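Local coordinates for protein nitrite reductase (Hyphomicrobium denitrificans, PDB 2DV6) that probably reduces nitrite to nitric oxide with electrons from a cytochrome c, using bound copper ions, at residues 410-415 with 424-429; 294-299 with 326-331; 209-214 with 238-243; 216-221 with 260-265. All coordinates share one frame; numbering follows the deposited sequence.

Contact 1 of 4, residues 410-415 with 424-429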
loop_
_atom_site.group_PDB
_atom_site.type_symbol
_atom_site.label_atom_id
_atom_site.label_comp_id
_atom_site.label_asym_id
_atom_site.label_seq_id
_atom_site.Cartn_x
_atom_site.Cartn_y
_atom_site.Cartn_z
ATOM N N ARG A 410 -15.475 -45.100 17.623
ATOM C CA ARG A 410 -15.761 -44.137 16.614
ATOM C C ARG A 410 -14.531 -44.103 15.719
ATOM O O ARG A 410 -13.514 -43.544 16.092
ATOM C CB ARG A 410 -15.969 -42.775 17.239
ATOM C CG ARG A 410 -15.930 -41.663 16.232
ATOM C CD ARG A 410 -17.267 -41.122 16.111
ATOM N NE ARG A 410 -17.350 -39.909 16.874
ATOM C CZ ARG A 410 -18.458 -39.490 17.470
ATOM N NH1 ARG A 410 -18.441 -38.337 18.144
ATOM N NH2 ARG A 410 -19.566 -40.216 17.389
ATOM N N TYR A 411 -14.638 -44.710 14.547
ATOM C CA TYR A 411 -13.567 -44.664 13.557
ATOM C C TYR A 411 -13.686 -43.396 12.676
ATOM O O TYR A 411 -14.781 -42.896 12.405
ATOM C CB TYR A 411 -13.550 -45.966 12.756
ATOM C CG TYR A 411 -13.353 -47.147 13.700
ATOM C CD1 TYR A 411 -14.454 -47.837 14.246
ATOM C CD2 TYR A 411 -12.071 -47.536 14.094
ATOM C CE1 TYR A 411 -14.267 -48.910 15.125
ATOM C CE2 TYR A 411 -11.872 -48.589 14.968
ATOM C CZ TYR A 411 -12.981 -49.268 15.489
ATOM O OH TYR A 411 -12.774 -50.303 16.366
ATOM N N ILE A 412 -12.543 -42.877 12.257
ATOM C CA ILE A 412 -12.496 -41.550 11.644
ATOM C C ILE A 412 -11.881 -41.563 10.245
ATOM O O ILE A 412 -10.699 -41.859 10.084
ATOM C CB ILE A 412 -11.818 -40.556 12.582
ATOM C CG1 ILE A 412 -12.407 -40.698 14.026
ATOM C CG2 ILE A 412 -11.958 -39.095 12.063
ATOM C CD1 ILE A 412 -11.610 -39.905 15.073
ATOM N N LEU A 413 -12.715 -41.268 9.238
ATOM C CA LEU A 413 -12.242 -41.121 7.854
ATOM C C LEU A 413 -11.514 -39.774 7.701
ATOM O O LEU A 413 -12.031 -38.720 8.108
ATOM C CB LEU A 413 -13.395 -41.202 6.865
ATOM C CG LEU A 413 -14.094 -42.559 6.664
ATOM C CD1 LEU A 413 -14.760 -43.090 7.989
ATOM C CD2 LEU A 413 -15.145 -42.438 5.525
ATOM N N VAL A 414 -10.301 -39.829 7.154
ATOM C CA VAL A 414 -9.475 -38.627 6.955
ATOM C C VAL A 414 -8.706 -38.750 5.635
ATOM O O VAL A 414 -8.477 -39.871 5.162
ATOM C CB VAL A 414 -8.460 -38.375 8.110
ATOM C CG1 VAL A 414 -9.157 -38.228 9.466
ATOM C CG2 VAL A 414 -7.383 -39.448 8.189
ATOM N N ASP A 415 -8.360 -37.604 5.041
ATOM C CA ASP A 415 -7.247 -37.516 4.121
ATOM C C ASP A 415 -6.086 -37.218 5.073
ATOM O O ASP A 415 -6.111 -36.234 5.802
ATOM C CB ASP A 415 -7.472 -36.310 3.221
ATOM C CG ASP A 415 -6.409 -36.105 2.199
ATOM O OD1 ASP A 415 -5.262 -36.605 2.361
ATOM O OD2 ASP A 415 -6.740 -35.435 1.186
ATOM N N GLY A 424 -12.525 -28.934 6.718
ATOM C CA GLY A 424 -13.821 -29.605 6.663
ATOM C C GLY A 424 -13.762 -31.071 6.384
ATOM O O GLY A 424 -14.827 -31.726 6.275
ATOM N N LEU A 425 -12.552 -31.620 6.306
ATOM C CA LEU A 425 -12.386 -33.008 5.843
ATOM C C LEU A 425 -12.249 -34.074 6.943
ATOM O O LEU A 425 -11.120 -34.419 7.353
ATOM C CB LEU A 425 -11.152 -33.145 4.973
ATOM C CG LEU A 425 -11.268 -33.810 3.603
ATOM C CD1 LEU A 425 -9.981 -34.502 3.171
ATOM C CD2 LEU A 425 -12.532 -34.583 3.293
ATOM N N VAL A 426 -13.372 -34.666 7.326
ATOM C CA VAL A 426 -13.411 -35.615 8.448
ATOM C C VAL A 426 -14.759 -36.333 8.354
ATOM O O VAL A 426 -15.742 -35.711 8.048
ATOM C CB VAL A 426 -13.190 -34.881 9.833
ATOM C CG1 VAL A 426 -14.270 -33.878 10.087
ATOM C CG2 VAL A 426 -13.052 -35.860 11.020
ATOM N N GLY A 427 -14.781 -37.650 8.524
ATOM C CA GLY A 427 -16.042 -38.379 8.655
ATOM C C GLY A 427 -15.946 -39.381 9.796
ATOM O O GLY A 427 -14.817 -39.739 10.225
ATOM N N PHE A 428 -17.112 -39.834 10.276
ATOM C CA PHE A 428 -17.198 -40.809 11.372
ATOM C C PHE A 428 -17.793 -42.109 10.889
ATOM O O PHE A 428 -18.757 -42.114 10.093
ATOM C CB PHE A 428 -18.046 -40.286 12.543
ATOM C CG PHE A 428 -17.443 -39.099 13.273
ATOM C CD1 PHE A 428 -18.268 -38.193 13.932
ATOM C CD2 PHE A 428 -16.068 -38.859 13.260
ATOM C CE1 PHE A 428 -17.741 -37.064 14.576
ATOM C CE2 PHE A 428 -15.527 -37.731 13.910
ATOM C CZ PHE A 428 -16.367 -36.835 14.571
ATOM N N LEU A 429 -17.172 -43.205 11.333
ATOM C CA LEU A 429 -17.736 -44.551 11.232
ATOM C C LEU A 429 -18.016 -45.030 12.670
ATOM O O LEU A 429 -17.091 -45.360 13.405
ATOM C CB LEU A 429 -16.784 -45.503 10.498
ATOM C CG LEU A 429 -17.028 -47.026 10.573
ATOM C CD1 LEU A 429 -18.436 -47.404 10.130
ATOM C CD2 LEU A 429 -16.025 -47.743 9.704
HETATM O O HOH W 1 -8.768 -35.065 6.313
#

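Contact 2 of 4, residues 294-299 with 326-331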
loop_
_atom_site.group_PDB
_atom_site.type_symbol
_atom_site.label_atom_id
_atom_site.label_comp_id
_atom_site.label_asym_id
_atom_site.label_seq_id
_atom_site.Cartn_x
_atom_site.Cartn_y
_atom_site.Cartn_z
ATOM N N VAL A 294 -18.207 -43.026 -0.509
ATOM C CA VAL A 294 -17.559 -41.791 -0.059
ATOM C C VAL A 294 -16.714 -41.152 -1.188
ATOM O O VAL A 294 -15.963 -41.845 -1.857
ATOM C CB VAL A 294 -16.658 -42.047 1.177
ATOM C CG1 VAL A 294 -16.043 -40.704 1.666
ATOM C CG2 VAL A 294 -17.492 -42.722 2.333
ATOM N N MET A 295 -16.855 -39.838 -1.406
ATOM C CA MET A 295 -15.999 -39.134 -2.364
ATOM C C MET A 295 -15.502 -37.857 -1.757
ATOM O O MET A 295 -16.177 -37.266 -0.956
ATOM C CB MET A 295 -16.718 -38.844 -3.692
ATOM C CG MET A 295 -16.972 -40.118 -4.502
ATOM S SD MET A 295 -17.453 -39.821 -6.236
ATOM C CE MET A 295 -15.837 -39.552 -7.040
ATOM N N GLN A 296 -14.296 -37.473 -2.136
ATOM C CA GLN A 296 -13.648 -36.262 -1.650
ATOM C C GLN A 296 -13.593 -35.214 -2.761
ATOM O O GLN A 296 -13.375 -35.551 -3.935
ATOM C CB GLN A 296 -12.231 -36.606 -1.220
ATOM C CG GLN A 296 -11.380 -35.436 -0.860
ATOM C CD GLN A 296 -10.132 -35.893 -0.211
ATOM O OE1 GLN A 296 -10.126 -36.954 0.431
ATOM N NE2 GLN A 296 -9.038 -35.121 -0.380
ATOM N N GLY A 297 -13.863 -33.966 -2.407
ATOM C CA GLY A 297 -13.682 -32.868 -3.350
ATOM C C GLY A 297 -13.275 -31.592 -2.636
ATOM O O GLY A 297 -13.298 -31.531 -1.401
ATOM N N GLU A 298 -12.962 -30.566 -3.431
ATOM C CA GLU A 298 -12.525 -29.258 -2.947
ATOM C C GLU A 298 -13.463 -28.185 -3.415
ATOM O O GLU A 298 -14.023 -28.277 -4.507
ATOM C CB GLU A 298 -11.122 -28.883 -3.469
ATOM C CG GLU A 298 -10.037 -29.966 -3.304
ATOM C CD GLU A 298 -9.561 -30.535 -4.620
ATOM O OE1 GLU A 298 -9.550 -29.783 -5.627
ATOM O OE2 GLU A 298 -9.164 -31.727 -4.649
ATOM N N ILE A 299 -13.566 -27.133 -2.618
ATOM C CA ILE A 299 -14.299 -25.959 -3.013
ATOM C C ILE A 299 -13.409 -24.724 -2.790
ATOM O O ILE A 299 -12.645 -24.655 -1.820
ATOM C CB ILE A 299 -15.736 -25.903 -2.335
ATOM C CG1 ILE A 299 -16.687 -26.923 -3.033
ATOM C CG2 ILE A 299 -16.303 -24.514 -2.407
ATOM C CD1 ILE A 299 -18.154 -26.910 -2.515
ATOM N N PHE A 326 -12.266 -28.706 1.963
ATOM C CA PHE A 326 -12.033 -30.067 1.503
ATOM C C PHE A 326 -13.174 -30.874 2.134
ATOM O O PHE A 326 -13.411 -30.748 3.376
ATOM C CB PHE A 326 -10.731 -30.635 2.049
ATOM C CG PHE A 326 -9.510 -30.204 1.326
ATOM C CD1 PHE A 326 -9.024 -30.961 0.266
ATOM C CD2 PHE A 326 -8.821 -29.077 1.727
ATOM C CE1 PHE A 326 -7.848 -30.582 -0.407
ATOM C CE2 PHE A 326 -7.652 -28.708 1.068
ATOM C CZ PHE A 326 -7.184 -29.472 -0.005
ATOM N N LEU A 327 -13.856 -31.678 1.318
ATOM C CA LEU A 327 -15.146 -32.210 1.717
ATOM C C LEU A 327 -15.351 -33.694 1.413
ATOM O O LEU A 327 -14.966 -34.162 0.323
ATOM C CB LEU A 327 -16.205 -31.441 0.953
ATOM C CG LEU A 327 -16.858 -30.111 1.380
ATOM C CD1 LEU A 327 -16.446 -29.471 2.723
ATOM C CD2 LEU A 327 -16.911 -29.165 0.203
ATOM N N PHE A 328 -15.961 -34.428 2.366
ATOM C CA PHE A 328 -16.460 -35.773 2.099
ATOM C C PHE A 328 -17.944 -35.580 1.768
ATOM O O PHE A 328 -18.657 -34.949 2.518
ATOM C CB PHE A 328 -16.321 -36.727 3.310
ATOM C CG PHE A 328 -14.909 -37.224 3.562
ATOM C CD1 PHE A 328 -14.090 -37.619 2.498
ATOM C CD2 PHE A 328 -14.410 -37.333 4.886
ATOM C CE1 PHE A 328 -12.765 -38.086 2.732
ATOM C CE2 PHE A 328 -13.123 -37.802 5.110
ATOM C CZ PHE A 328 -12.286 -38.154 4.027
ATOM N N ASN A 329 -18.406 -36.125 0.644
ATOM C CA ASN A 329 -19.857 -36.142 0.353
ATOM C C ASN A 329 -20.549 -34.793 0.522
ATOM O O ASN A 329 -21.600 -34.698 1.188
ATOM C CB ASN A 329 -20.557 -37.267 1.146
ATOM C CG ASN A 329 -20.115 -38.641 0.689
ATOM O OD1 ASN A 329 -19.060 -38.757 0.081
ATOM N ND2 ASN A 329 -20.918 -39.694 0.953
ATOM N N GLY A 330 -19.921 -33.740 -0.042
ATOM C CA GLY A 330 -20.620 -32.493 -0.344
ATOM C C GLY A 330 -20.502 -31.300 0.583
ATOM O O GLY A 330 -20.642 -30.159 0.145
ATOM N N SER A 331 -20.231 -31.525 1.872
ATOM C CA SER A 331 -20.484 -30.457 2.805
ATOM C C SER A 331 -19.682 -30.611 4.078
ATOM O O SER A 331 -19.225 -31.732 4.400
ATOM C CB SER A 331 -21.965 -30.503 3.172
ATOM O OG SER A 331 -22.428 -29.249 3.614
#

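Contact 3 of 4, residues 209-214 with 238-243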
loop_
_atom_site.group_PDB
_atom_site.type_symbol
_atom_site.label_atom_id
_atom_site.label_comp_id
_atom_site.label_asym_id
_atom_site.label_seq_id
_atom_site.Cartn_x
_atom_site.Cartn_y
_atom_site.Cartn_z
ATOM N N LEU A 209 -29.628 -38.468 -19.912
ATOM C CA LEU A 209 -29.194 -37.288 -19.179
ATOM C C LEU A 209 -30.111 -36.118 -19.447
ATOM O O LEU A 209 -30.168 -35.627 -20.590
ATOM C CB LEU A 209 -27.742 -36.906 -19.536
ATOM C CG LEU A 209 -27.072 -35.851 -18.586
ATOM C CD1 LEU A 209 -25.597 -35.750 -18.879
ATOM C CD2 LEU A 209 -27.645 -34.488 -18.780
ATOM N N LYS A 210 -30.801 -35.656 -18.405
ATOM C CA LYS A 210 -31.643 -34.454 -18.499
ATOM C C LYS A 210 -30.994 -33.244 -17.811
ATOM O O LYS A 210 -30.498 -33.352 -16.685
ATOM C CB LYS A 210 -33.020 -34.706 -17.885
ATOM C CG LYS A 210 -33.861 -35.779 -18.625
ATOM C CD LYS A 210 -35.346 -35.725 -18.184
ATOM C CE LYS A 210 -36.219 -36.745 -18.922
ATOM N NZ LYS A 210 -35.891 -38.158 -18.504
ATOM N N ASN A 211 -30.957 -32.103 -18.488
ATOM C CA ASN A 211 -30.426 -30.902 -17.875
ATOM C C ASN A 211 -31.624 -30.067 -17.464
ATOM O O ASN A 211 -32.416 -29.669 -18.298
ATOM C CB ASN A 211 -29.464 -30.174 -18.817
ATOM C CG ASN A 211 -28.740 -29.020 -18.156
ATOM O OD1 ASN A 211 -28.852 -28.790 -16.932
ATOM N ND2 ASN A 211 -27.981 -28.276 -18.950
ATOM N N HIS A 212 -31.795 -29.855 -16.161
ATOM C CA HIS A 212 -32.968 -29.120 -15.665
ATOM C C HIS A 212 -33.129 -27.801 -16.395
ATOM O O HIS A 212 -32.143 -27.158 -16.748
ATOM C CB HIS A 212 -32.864 -28.869 -14.173
ATOM C CG HIS A 212 -34.107 -28.273 -13.580
ATOM N ND1 HIS A 212 -35.010 -29.018 -12.841
ATOM C CD2 HIS A 212 -34.595 -27.012 -13.612
ATOM C CE1 HIS A 212 -36.003 -28.237 -12.453
ATOM N NE2 HIS A 212 -35.781 -27.019 -12.911
ATOM N N LYS A 213 -34.372 -27.379 -16.618
ATOM C CA LYS A 213 -34.620 -26.158 -17.391
ATOM C C LYS A 213 -34.166 -24.832 -16.776
ATOM O O LYS A 213 -33.952 -23.855 -17.514
ATOM C CB LYS A 213 -36.089 -26.067 -17.790
ATOM C CG LYS A 213 -37.030 -25.853 -16.650
ATOM C CD LYS A 213 -38.367 -25.530 -17.297
ATOM C CE LYS A 213 -39.500 -25.585 -16.351
ATOM N NZ LYS A 213 -40.671 -25.107 -17.169
ATOM N N ASP A 214 -34.011 -24.802 -15.446
ATOM C CA ASP A 214 -33.486 -23.620 -14.737
ATOM C C ASP A 214 -31.948 -23.561 -14.666
ATOM O O ASP A 214 -31.396 -22.640 -14.102
ATOM C CB ASP A 214 -34.130 -23.511 -13.338
ATOM C CG ASP A 214 -35.666 -23.402 -13.417
ATOM O OD1 ASP A 214 -36.164 -22.898 -14.434
ATOM O OD2 ASP A 214 -36.378 -23.793 -12.483
ATOM N N THR A 238 -25.517 -31.241 -22.879
ATOM C CA THR A 238 -26.984 -31.119 -22.777
ATOM C C THR A 238 -27.398 -29.709 -22.372
ATOM O O THR A 238 -26.979 -29.216 -21.317
ATOM C CB THR A 238 -27.533 -32.168 -21.771
ATOM O OG1 THR A 238 -26.945 -33.440 -22.060
ATOM C CG2 THR A 238 -29.023 -32.316 -21.849
ATOM N N ASP A 239 -28.184 -29.048 -23.230
ATOM C CA ASP A 239 -28.697 -27.714 -22.944
ATOM C C ASP A 239 -29.747 -27.732 -21.812
ATOM O O ASP A 239 -30.450 -28.724 -21.633
ATOM C CB ASP A 239 -29.378 -27.130 -24.182
ATOM C CG ASP A 239 -28.408 -26.835 -25.336
ATOM O OD1 ASP A 239 -28.928 -26.691 -26.468
ATOM O OD2 ASP A 239 -27.161 -26.723 -25.157
ATOM N N PRO A 240 -29.872 -26.620 -21.057
ATOM C CA PRO A 240 -30.966 -26.498 -20.072
ATOM C C PRO A 240 -32.351 -26.841 -20.691
ATOM O O PRO A 240 -32.693 -26.338 -21.744
ATOM C CB PRO A 240 -30.914 -25.014 -19.672
ATOM C CG PRO A 240 -29.414 -24.636 -19.882
ATOM C CD PRO A 240 -28.980 -25.440 -21.084
ATOM N N GLY A 241 -33.106 -27.707 -20.040
ATOM C CA GLY A 241 -34.432 -28.088 -20.516
ATOM C C GLY A 241 -34.445 -29.289 -21.450
ATOM O O GLY A 241 -35.504 -29.735 -21.859
ATOM N N GLU A 242 -33.263 -29.799 -21.816
ATOM C CA GLU A 242 -33.145 -30.820 -22.871
ATOM C C GLU A 242 -32.660 -32.162 -22.315
ATOM O O GLU A 242 -32.341 -32.287 -21.111
ATOM C CB GLU A 242 -32.237 -30.304 -23.998
ATOM C CG GLU A 242 -32.745 -29.016 -24.691
ATOM C CD GLU A 242 -34.134 -29.215 -25.343
ATOM O OE1 GLU A 242 -34.952 -28.279 -25.262
ATOM O OE2 GLU A 242 -34.418 -30.323 -25.904
ATOM N N GLU A 243 -32.612 -33.166 -23.189
ATOM C CA GLU A 243 -32.147 -34.486 -22.831
ATOM C C GLU A 243 -31.209 -34.957 -23.921
ATOM O O GLU A 243 -31.318 -34.572 -25.083
ATOM C CB GLU A 243 -33.327 -35.498 -22.699
ATOM C CG GLU A 243 -32.905 -36.960 -22.330
ATOM C CD GLU A 243 -34.046 -37.985 -22.487
ATOM O OE1 GLU A 243 -34.143 -38.899 -21.639
ATOM O OE2 GLU A 243 -34.851 -37.882 -23.456
HETATM O O HOH W 2 -36.357 -39.747 -20.667
HETATM O O HOH W 3 -34.415 -31.557 -18.921
#

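Contact 4 of 4, residues 216-221 with 260-265. With CU (copper (II) ion), chain G.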
loop_
_atom_site.group_PDB
_atom_site.type_symbol
_atom_site.label_atom_id
_atom_site.label_comp_id
_atom_site.label_asym_id
_atom_site.label_seq_id
_atom_site.Cartn_x
_atom_site.Cartn_y
_atom_site.Cartn_z
ATOM N N LEU A 216 -28.319 -22.636 -15.710
ATOM C CA LEU A 216 -27.696 -21.637 -16.579
ATOM C C LEU A 216 -26.758 -22.288 -17.575
ATOM O O LEU A 216 -26.525 -21.747 -18.663
ATOM C CB LEU A 216 -26.899 -20.602 -15.777
ATOM C CG LEU A 216 -27.655 -19.726 -14.769
ATOM C CD1 LEU A 216 -26.742 -18.648 -14.188
ATOM C CD2 LEU A 216 -28.870 -19.083 -15.411
ATOM N N MET A 217 -26.175 -23.421 -17.189
ATOM C CA MET A 217 -25.018 -23.942 -17.914
ATOM C C MET A 217 -25.445 -25.174 -18.680
ATOM O O MET A 217 -26.348 -25.888 -18.251
ATOM C CB MET A 217 -23.880 -24.341 -16.938
ATOM C CG MET A 217 -23.466 -23.249 -15.973
ATOM S SD MET A 217 -22.979 -21.767 -16.888
ATOM C CE MET A 217 -22.568 -20.644 -15.515
ATOM N N VAL A 218 -24.754 -25.467 -19.768
ATOM C CA VAL A 218 -24.798 -26.833 -20.244
ATOM C C VAL A 218 -24.043 -27.794 -19.321
ATOM O O VAL A 218 -23.079 -27.384 -18.641
ATOM C CB VAL A 218 -24.504 -27.022 -21.776
ATOM C CG1 VAL A 218 -24.498 -25.715 -22.552
ATOM C CG2 VAL A 218 -23.372 -28.015 -22.105
ATOM N N HIS A 219 -24.522 -29.043 -19.246
ATOM C CA HIS A 219 -23.874 -30.081 -18.447
ATOM C C HIS A 219 -23.800 -31.374 -19.286
ATOM O O HIS A 219 -24.473 -31.489 -20.305
ATOM C CB HIS A 219 -24.570 -30.316 -17.095
ATOM C CG HIS A 219 -24.642 -29.096 -16.216
ATOM N ND1 HIS A 219 -23.572 -28.636 -15.469
ATOM C CD2 HIS A 219 -25.663 -28.246 -15.966
ATOM C CE1 HIS A 219 -23.935 -27.555 -14.796
ATOM N NE2 HIS A 219 -25.197 -27.287 -15.091
ATOM N N SER A 220 -22.919 -32.292 -18.880
ATOM C CA SER A 220 -22.673 -33.531 -19.603
ATOM C C SER A 220 -22.165 -34.515 -18.586
ATOM O O SER A 220 -22.241 -34.252 -17.372
ATOM C CB SER A 220 -21.610 -33.322 -20.681
ATOM O OG SER A 220 -20.458 -32.749 -20.098
ATOM N N VAL A 221 -21.625 -35.624 -19.075
ATOM C CA VAL A 221 -21.010 -36.635 -18.229
ATOM C C VAL A 221 -19.914 -37.388 -19.004
ATOM O O VAL A 221 -20.081 -37.686 -20.173
ATOM C CB VAL A 221 -22.083 -37.618 -17.619
ATOM C CG1 VAL A 221 -22.903 -38.375 -18.766
ATOM C CG2 VAL A 221 -21.405 -38.629 -16.674
ATOM N N CYS A 260 -19.029 -34.370 -14.719
ATOM C CA CYS A 260 -19.394 -33.520 -15.836
ATOM C C CYS A 260 -18.145 -33.226 -16.653
ATOM O O CYS A 260 -17.041 -33.103 -16.115
ATOM C CB CYS A 260 -20.031 -32.230 -15.352
ATOM S SG CYS A 260 -20.589 -31.104 -16.659
ATOM N N ALA A 261 -18.327 -33.130 -17.966
ATOM C CA ALA A 261 -17.218 -32.840 -18.864
ATOM C C ALA A 261 -17.513 -31.630 -19.761
ATOM O O ALA A 261 -17.110 -31.601 -20.927
ATOM C CB ALA A 261 -16.851 -34.088 -19.707
ATOM N N THR A 262 -18.192 -30.620 -19.210
ATOM C CA THR A 262 -18.417 -29.371 -19.950
ATOM C C THR A 262 -17.370 -28.307 -19.541
ATOM O O THR A 262 -17.174 -28.074 -18.369
ATOM C CB THR A 262 -19.843 -28.868 -19.689
ATOM O OG1 THR A 262 -20.759 -29.891 -20.118
ATOM C CG2 THR A 262 -20.133 -27.488 -20.430
ATOM N N PRO A 263 -16.677 -27.684 -20.507
ATOM C CA PRO A 263 -15.739 -26.604 -20.151
ATOM C C PRO A 263 -16.447 -25.518 -19.346
ATOM O O PRO A 263 -17.573 -25.200 -19.667
ATOM C CB PRO A 263 -15.310 -26.066 -21.520
ATOM C CG PRO A 263 -15.425 -27.275 -22.413
ATOM C CD PRO A 263 -16.680 -27.953 -21.964
ATOM N N SER A 264 -15.874 -24.986 -18.264
ATOM C CA SER A 264 -14.621 -25.382 -17.626
ATOM C C SER A 264 -14.813 -26.674 -16.829
ATOM O O SER A 264 -15.591 -26.709 -15.868
ATOM C CB SER A 264 -14.209 -24.241 -16.682
ATOM O OG SER A 264 -13.218 -24.632 -15.725
ATOM N N VAL A 265 -14.130 -27.741 -17.208
ATOM C CA VAL A 265 -14.341 -28.990 -16.485
ATOM C C VAL A 265 -14.001 -28.887 -14.989
ATOM O O VAL A 265 -14.817 -29.294 -14.184
ATOM C CB VAL A 265 -13.626 -30.219 -17.141
ATOM C CG1 VAL A 265 -13.941 -31.472 -16.330
ATOM C CG2 VAL A 265 -14.127 -30.426 -18.604
HETATM CU CU CU G . -21.702 -29.671 -15.551
#

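Contact 1 of 4, residues 410-415 with 424-429
Arg-410 lays its guanidinium flat over one face of the Phe-428 ring, the two planes 10° apart and NE above the ring centre. CD rests on the same face, 3.5 Å from Phe-428 CG, so the contact is CH-pi near the backbone and an off-centre cation-pi farther out. The bends at chi2 and chi3 (111° and 101°) fold the chain over the ring. This is the exposed side; beyond the ring Arg-410 NH2 bonds to Asn-430 OD1. Inward the hairpin is tight. Tyr-411 and Leu-429 form a hydrogen-bonded antiparallel pair, with Leu-429 N to Tyr-411 O at 2.6 Å and nearly straight. Leu-413 and Gly-427 form the next such pair, with Leu-413 CD1 reaching 4.0 Å from Leu-429 CB. On the sheet face that carries Ile-412 and Phe-428, Ile-412 CG2 also reaches Val-426 CG2, 3.6 Å away, the two side chains pointing the same way. Past the paired residues a water bridges Asp-415 N and Leu-425 O. The strands belong to the third cupredoxin-like part of the chain: 362-367 flanks 410-415 in the sheet, helix 334-338 packs on Val-426 and Phe-428, and strand 325-328 meets Leu-413 and Leu-425.

Contact 2 of 4, residues 294-299 with 326-331
Segments 294-299 and 326-331 run antiparallel, their strand axes 4.7 Å apart with N-to-C directions at 153°. Gly-297 and Leu-327 are the hydrogen-bonded pair, Leu-327 N to Gly-297 O at 2.8 Å and Gly-297 N to Leu-327 O at 3.0 Å. Gln-296 with Phe-328 and Glu-298 with Phe-326 are the non-hydrogen-bonded pairs on either side. Past the strand end, Asn-329 N still bonds Met-295 O, while its side chain supplies the return acceptor: OD1 takes Met-295 N at 2.9 Å, nearly along the C=O axis. Asn-329 CG stands beside its own backbone N (chi1 -66°), which brings the amide back to 294-299; ND2 bonds to Tyr-293 O and Arg-147 O. Asn-329 is already the second residue of a type I' turn running from Phe-328 to Ser-331. In this cupredoxin-like sheet 325-328 is an outermost strand within this chain, and 348-357 flanks 290-299 on its other side. On the face carrying Gln-296 and Phe-328, the Gln-296 amide stands 70° to the Phe-328 ring, OE1 3.7 Å from CE1, and is held by Ser-362 and Asp-415. Val-294 CG1 also meets that ring, at CD1. Glu-298 CG lies alongside Phe-326, 3.7 Å from CE1, while its carboxylate bonds to Tyr-300 OH and the backbone N atoms of Asn-359 and Phe-360. On the face that carries Leu-327, its CD2 packs on Ile-299 CD1 at 3.7 Å.

Contact 3 of 4, residues 209-214 with 238-243
Asn-211 ND2 is gripped by two carbonyls, Thr-238 O at 2.7 Å, which it meets from above the carbonyl plane, and Met-217 O. OD1 accepts from Ser-215 OG, so the buried amide is held at both ends and its rotation is fixed. The backbone of Asn-211 is bonded too: its carbonyl O accepts Gly-241 N at 2.7 Å and a water that also donates to Glu-242 O, and its N donates to Glu-242 O at 3.0 Å in a nearly straight bond (166°). With CG anti to the backbone N (chi1 -172°), the side chain lies over the Thr-238 to Pro-240 backbone, and CB sits 3.3 Å from Asp-239 O. The loop it holds contains a type II beta turn from Asp-239 to Glu-242, closed by Glu-242 N to Asp-239 O, with Gly-241 at a position of positive phi. It leads into strand 243-249, the neighbour of 204-211 in the sheet of a cupredoxin-like domain, and Lys-210 with Glu-243 is a non-hydrogen-bonded antiparallel pair there. On the exposed face, Lys-210 NZ and Glu-243 OE1 form a long salt bridge, 3.7 Å, with a water linking them; OE1 is also bonded to His-208 ND1. On the inner side, Leu-209 CD2 touches Thr-238 OG1 at 3.5 Å, whose hydrogen bond goes to Thr-236 O. Beside the turn, Lys-213 CB touches Gly-241 CA. The Asn-211 side chain also packs against His-219, a ligand of the nearby copper ion.

Contact 4 of 4, residues 216-221 with 260-265
Two irregular loops meet here, with Val-221 and Cys-260 closest at 4.2 Å between CA atoms and the CA atoms of His-219 and Thr-262 5.7 Å apart. Together they supply half of a cupredoxin type 1 copper site: His-219 ND1 and Cys-260 SG each bind the copper ion at 2.1 Å, and His-268 and Met-273 complete the set. The Cys-260 thiolate sits at the edge of the His-219 imidazole, near its plane, SG 4.1 Å from ND1. Cys-260 SG lies anti to its own backbone N (chi1 -178°), which turns it toward the metal. Besides binding the copper, Cys-260 SG accepts Ser-220 N at 3.4 Å and, weakly, Thr-262 N. Such N-H groups would be expected to draw electron density from the thiolate and so may tune the copper potential. His-219 is steadied from behind, NE2 bonding to Glu-172 OE1. Ser-220 ties the loops beside the metal: its OG accepts Ala-261 N at 3.0 Å and shares a hydrogen bond with Thr-262 OG1. With chi1 at 53°, OG stands between its backbone N and carbonyl carbon, facing that loop. Gln-237 bonds to both hydroxyls through its amide. Farther along, Ser-264, preceded by a cis peptide bond, caps helix 265-270, and its OG also bonds to Glu-422 of the third subunit. Val-218 crosses Thr-262 at about a right angle, their CG2 atoms 3.7 Å apart.

Along the chain the order is 3 and 4, whose segments alternate, then 2, then 1. Contacts 3 and 4, 11 Å apart between centres and both in the multicopper oxidase range, lie side by side at one copper site, contact 4 supplying two of its ligands and contact 3 lying beside His-219; Thr-238 N to His-219 O probably joins them as a hydrogen bond. Contacts 1 and 2, 12 Å between centres, lie in the two facing sheets of the following cupredoxin-like domain, where Leu-425 CD2 packs on Phe-328 CD1. Contact 2 comes within about 10 Å, nearest atoms, of contact 4; the two pairs therefore sit in neighbouring domains without touching.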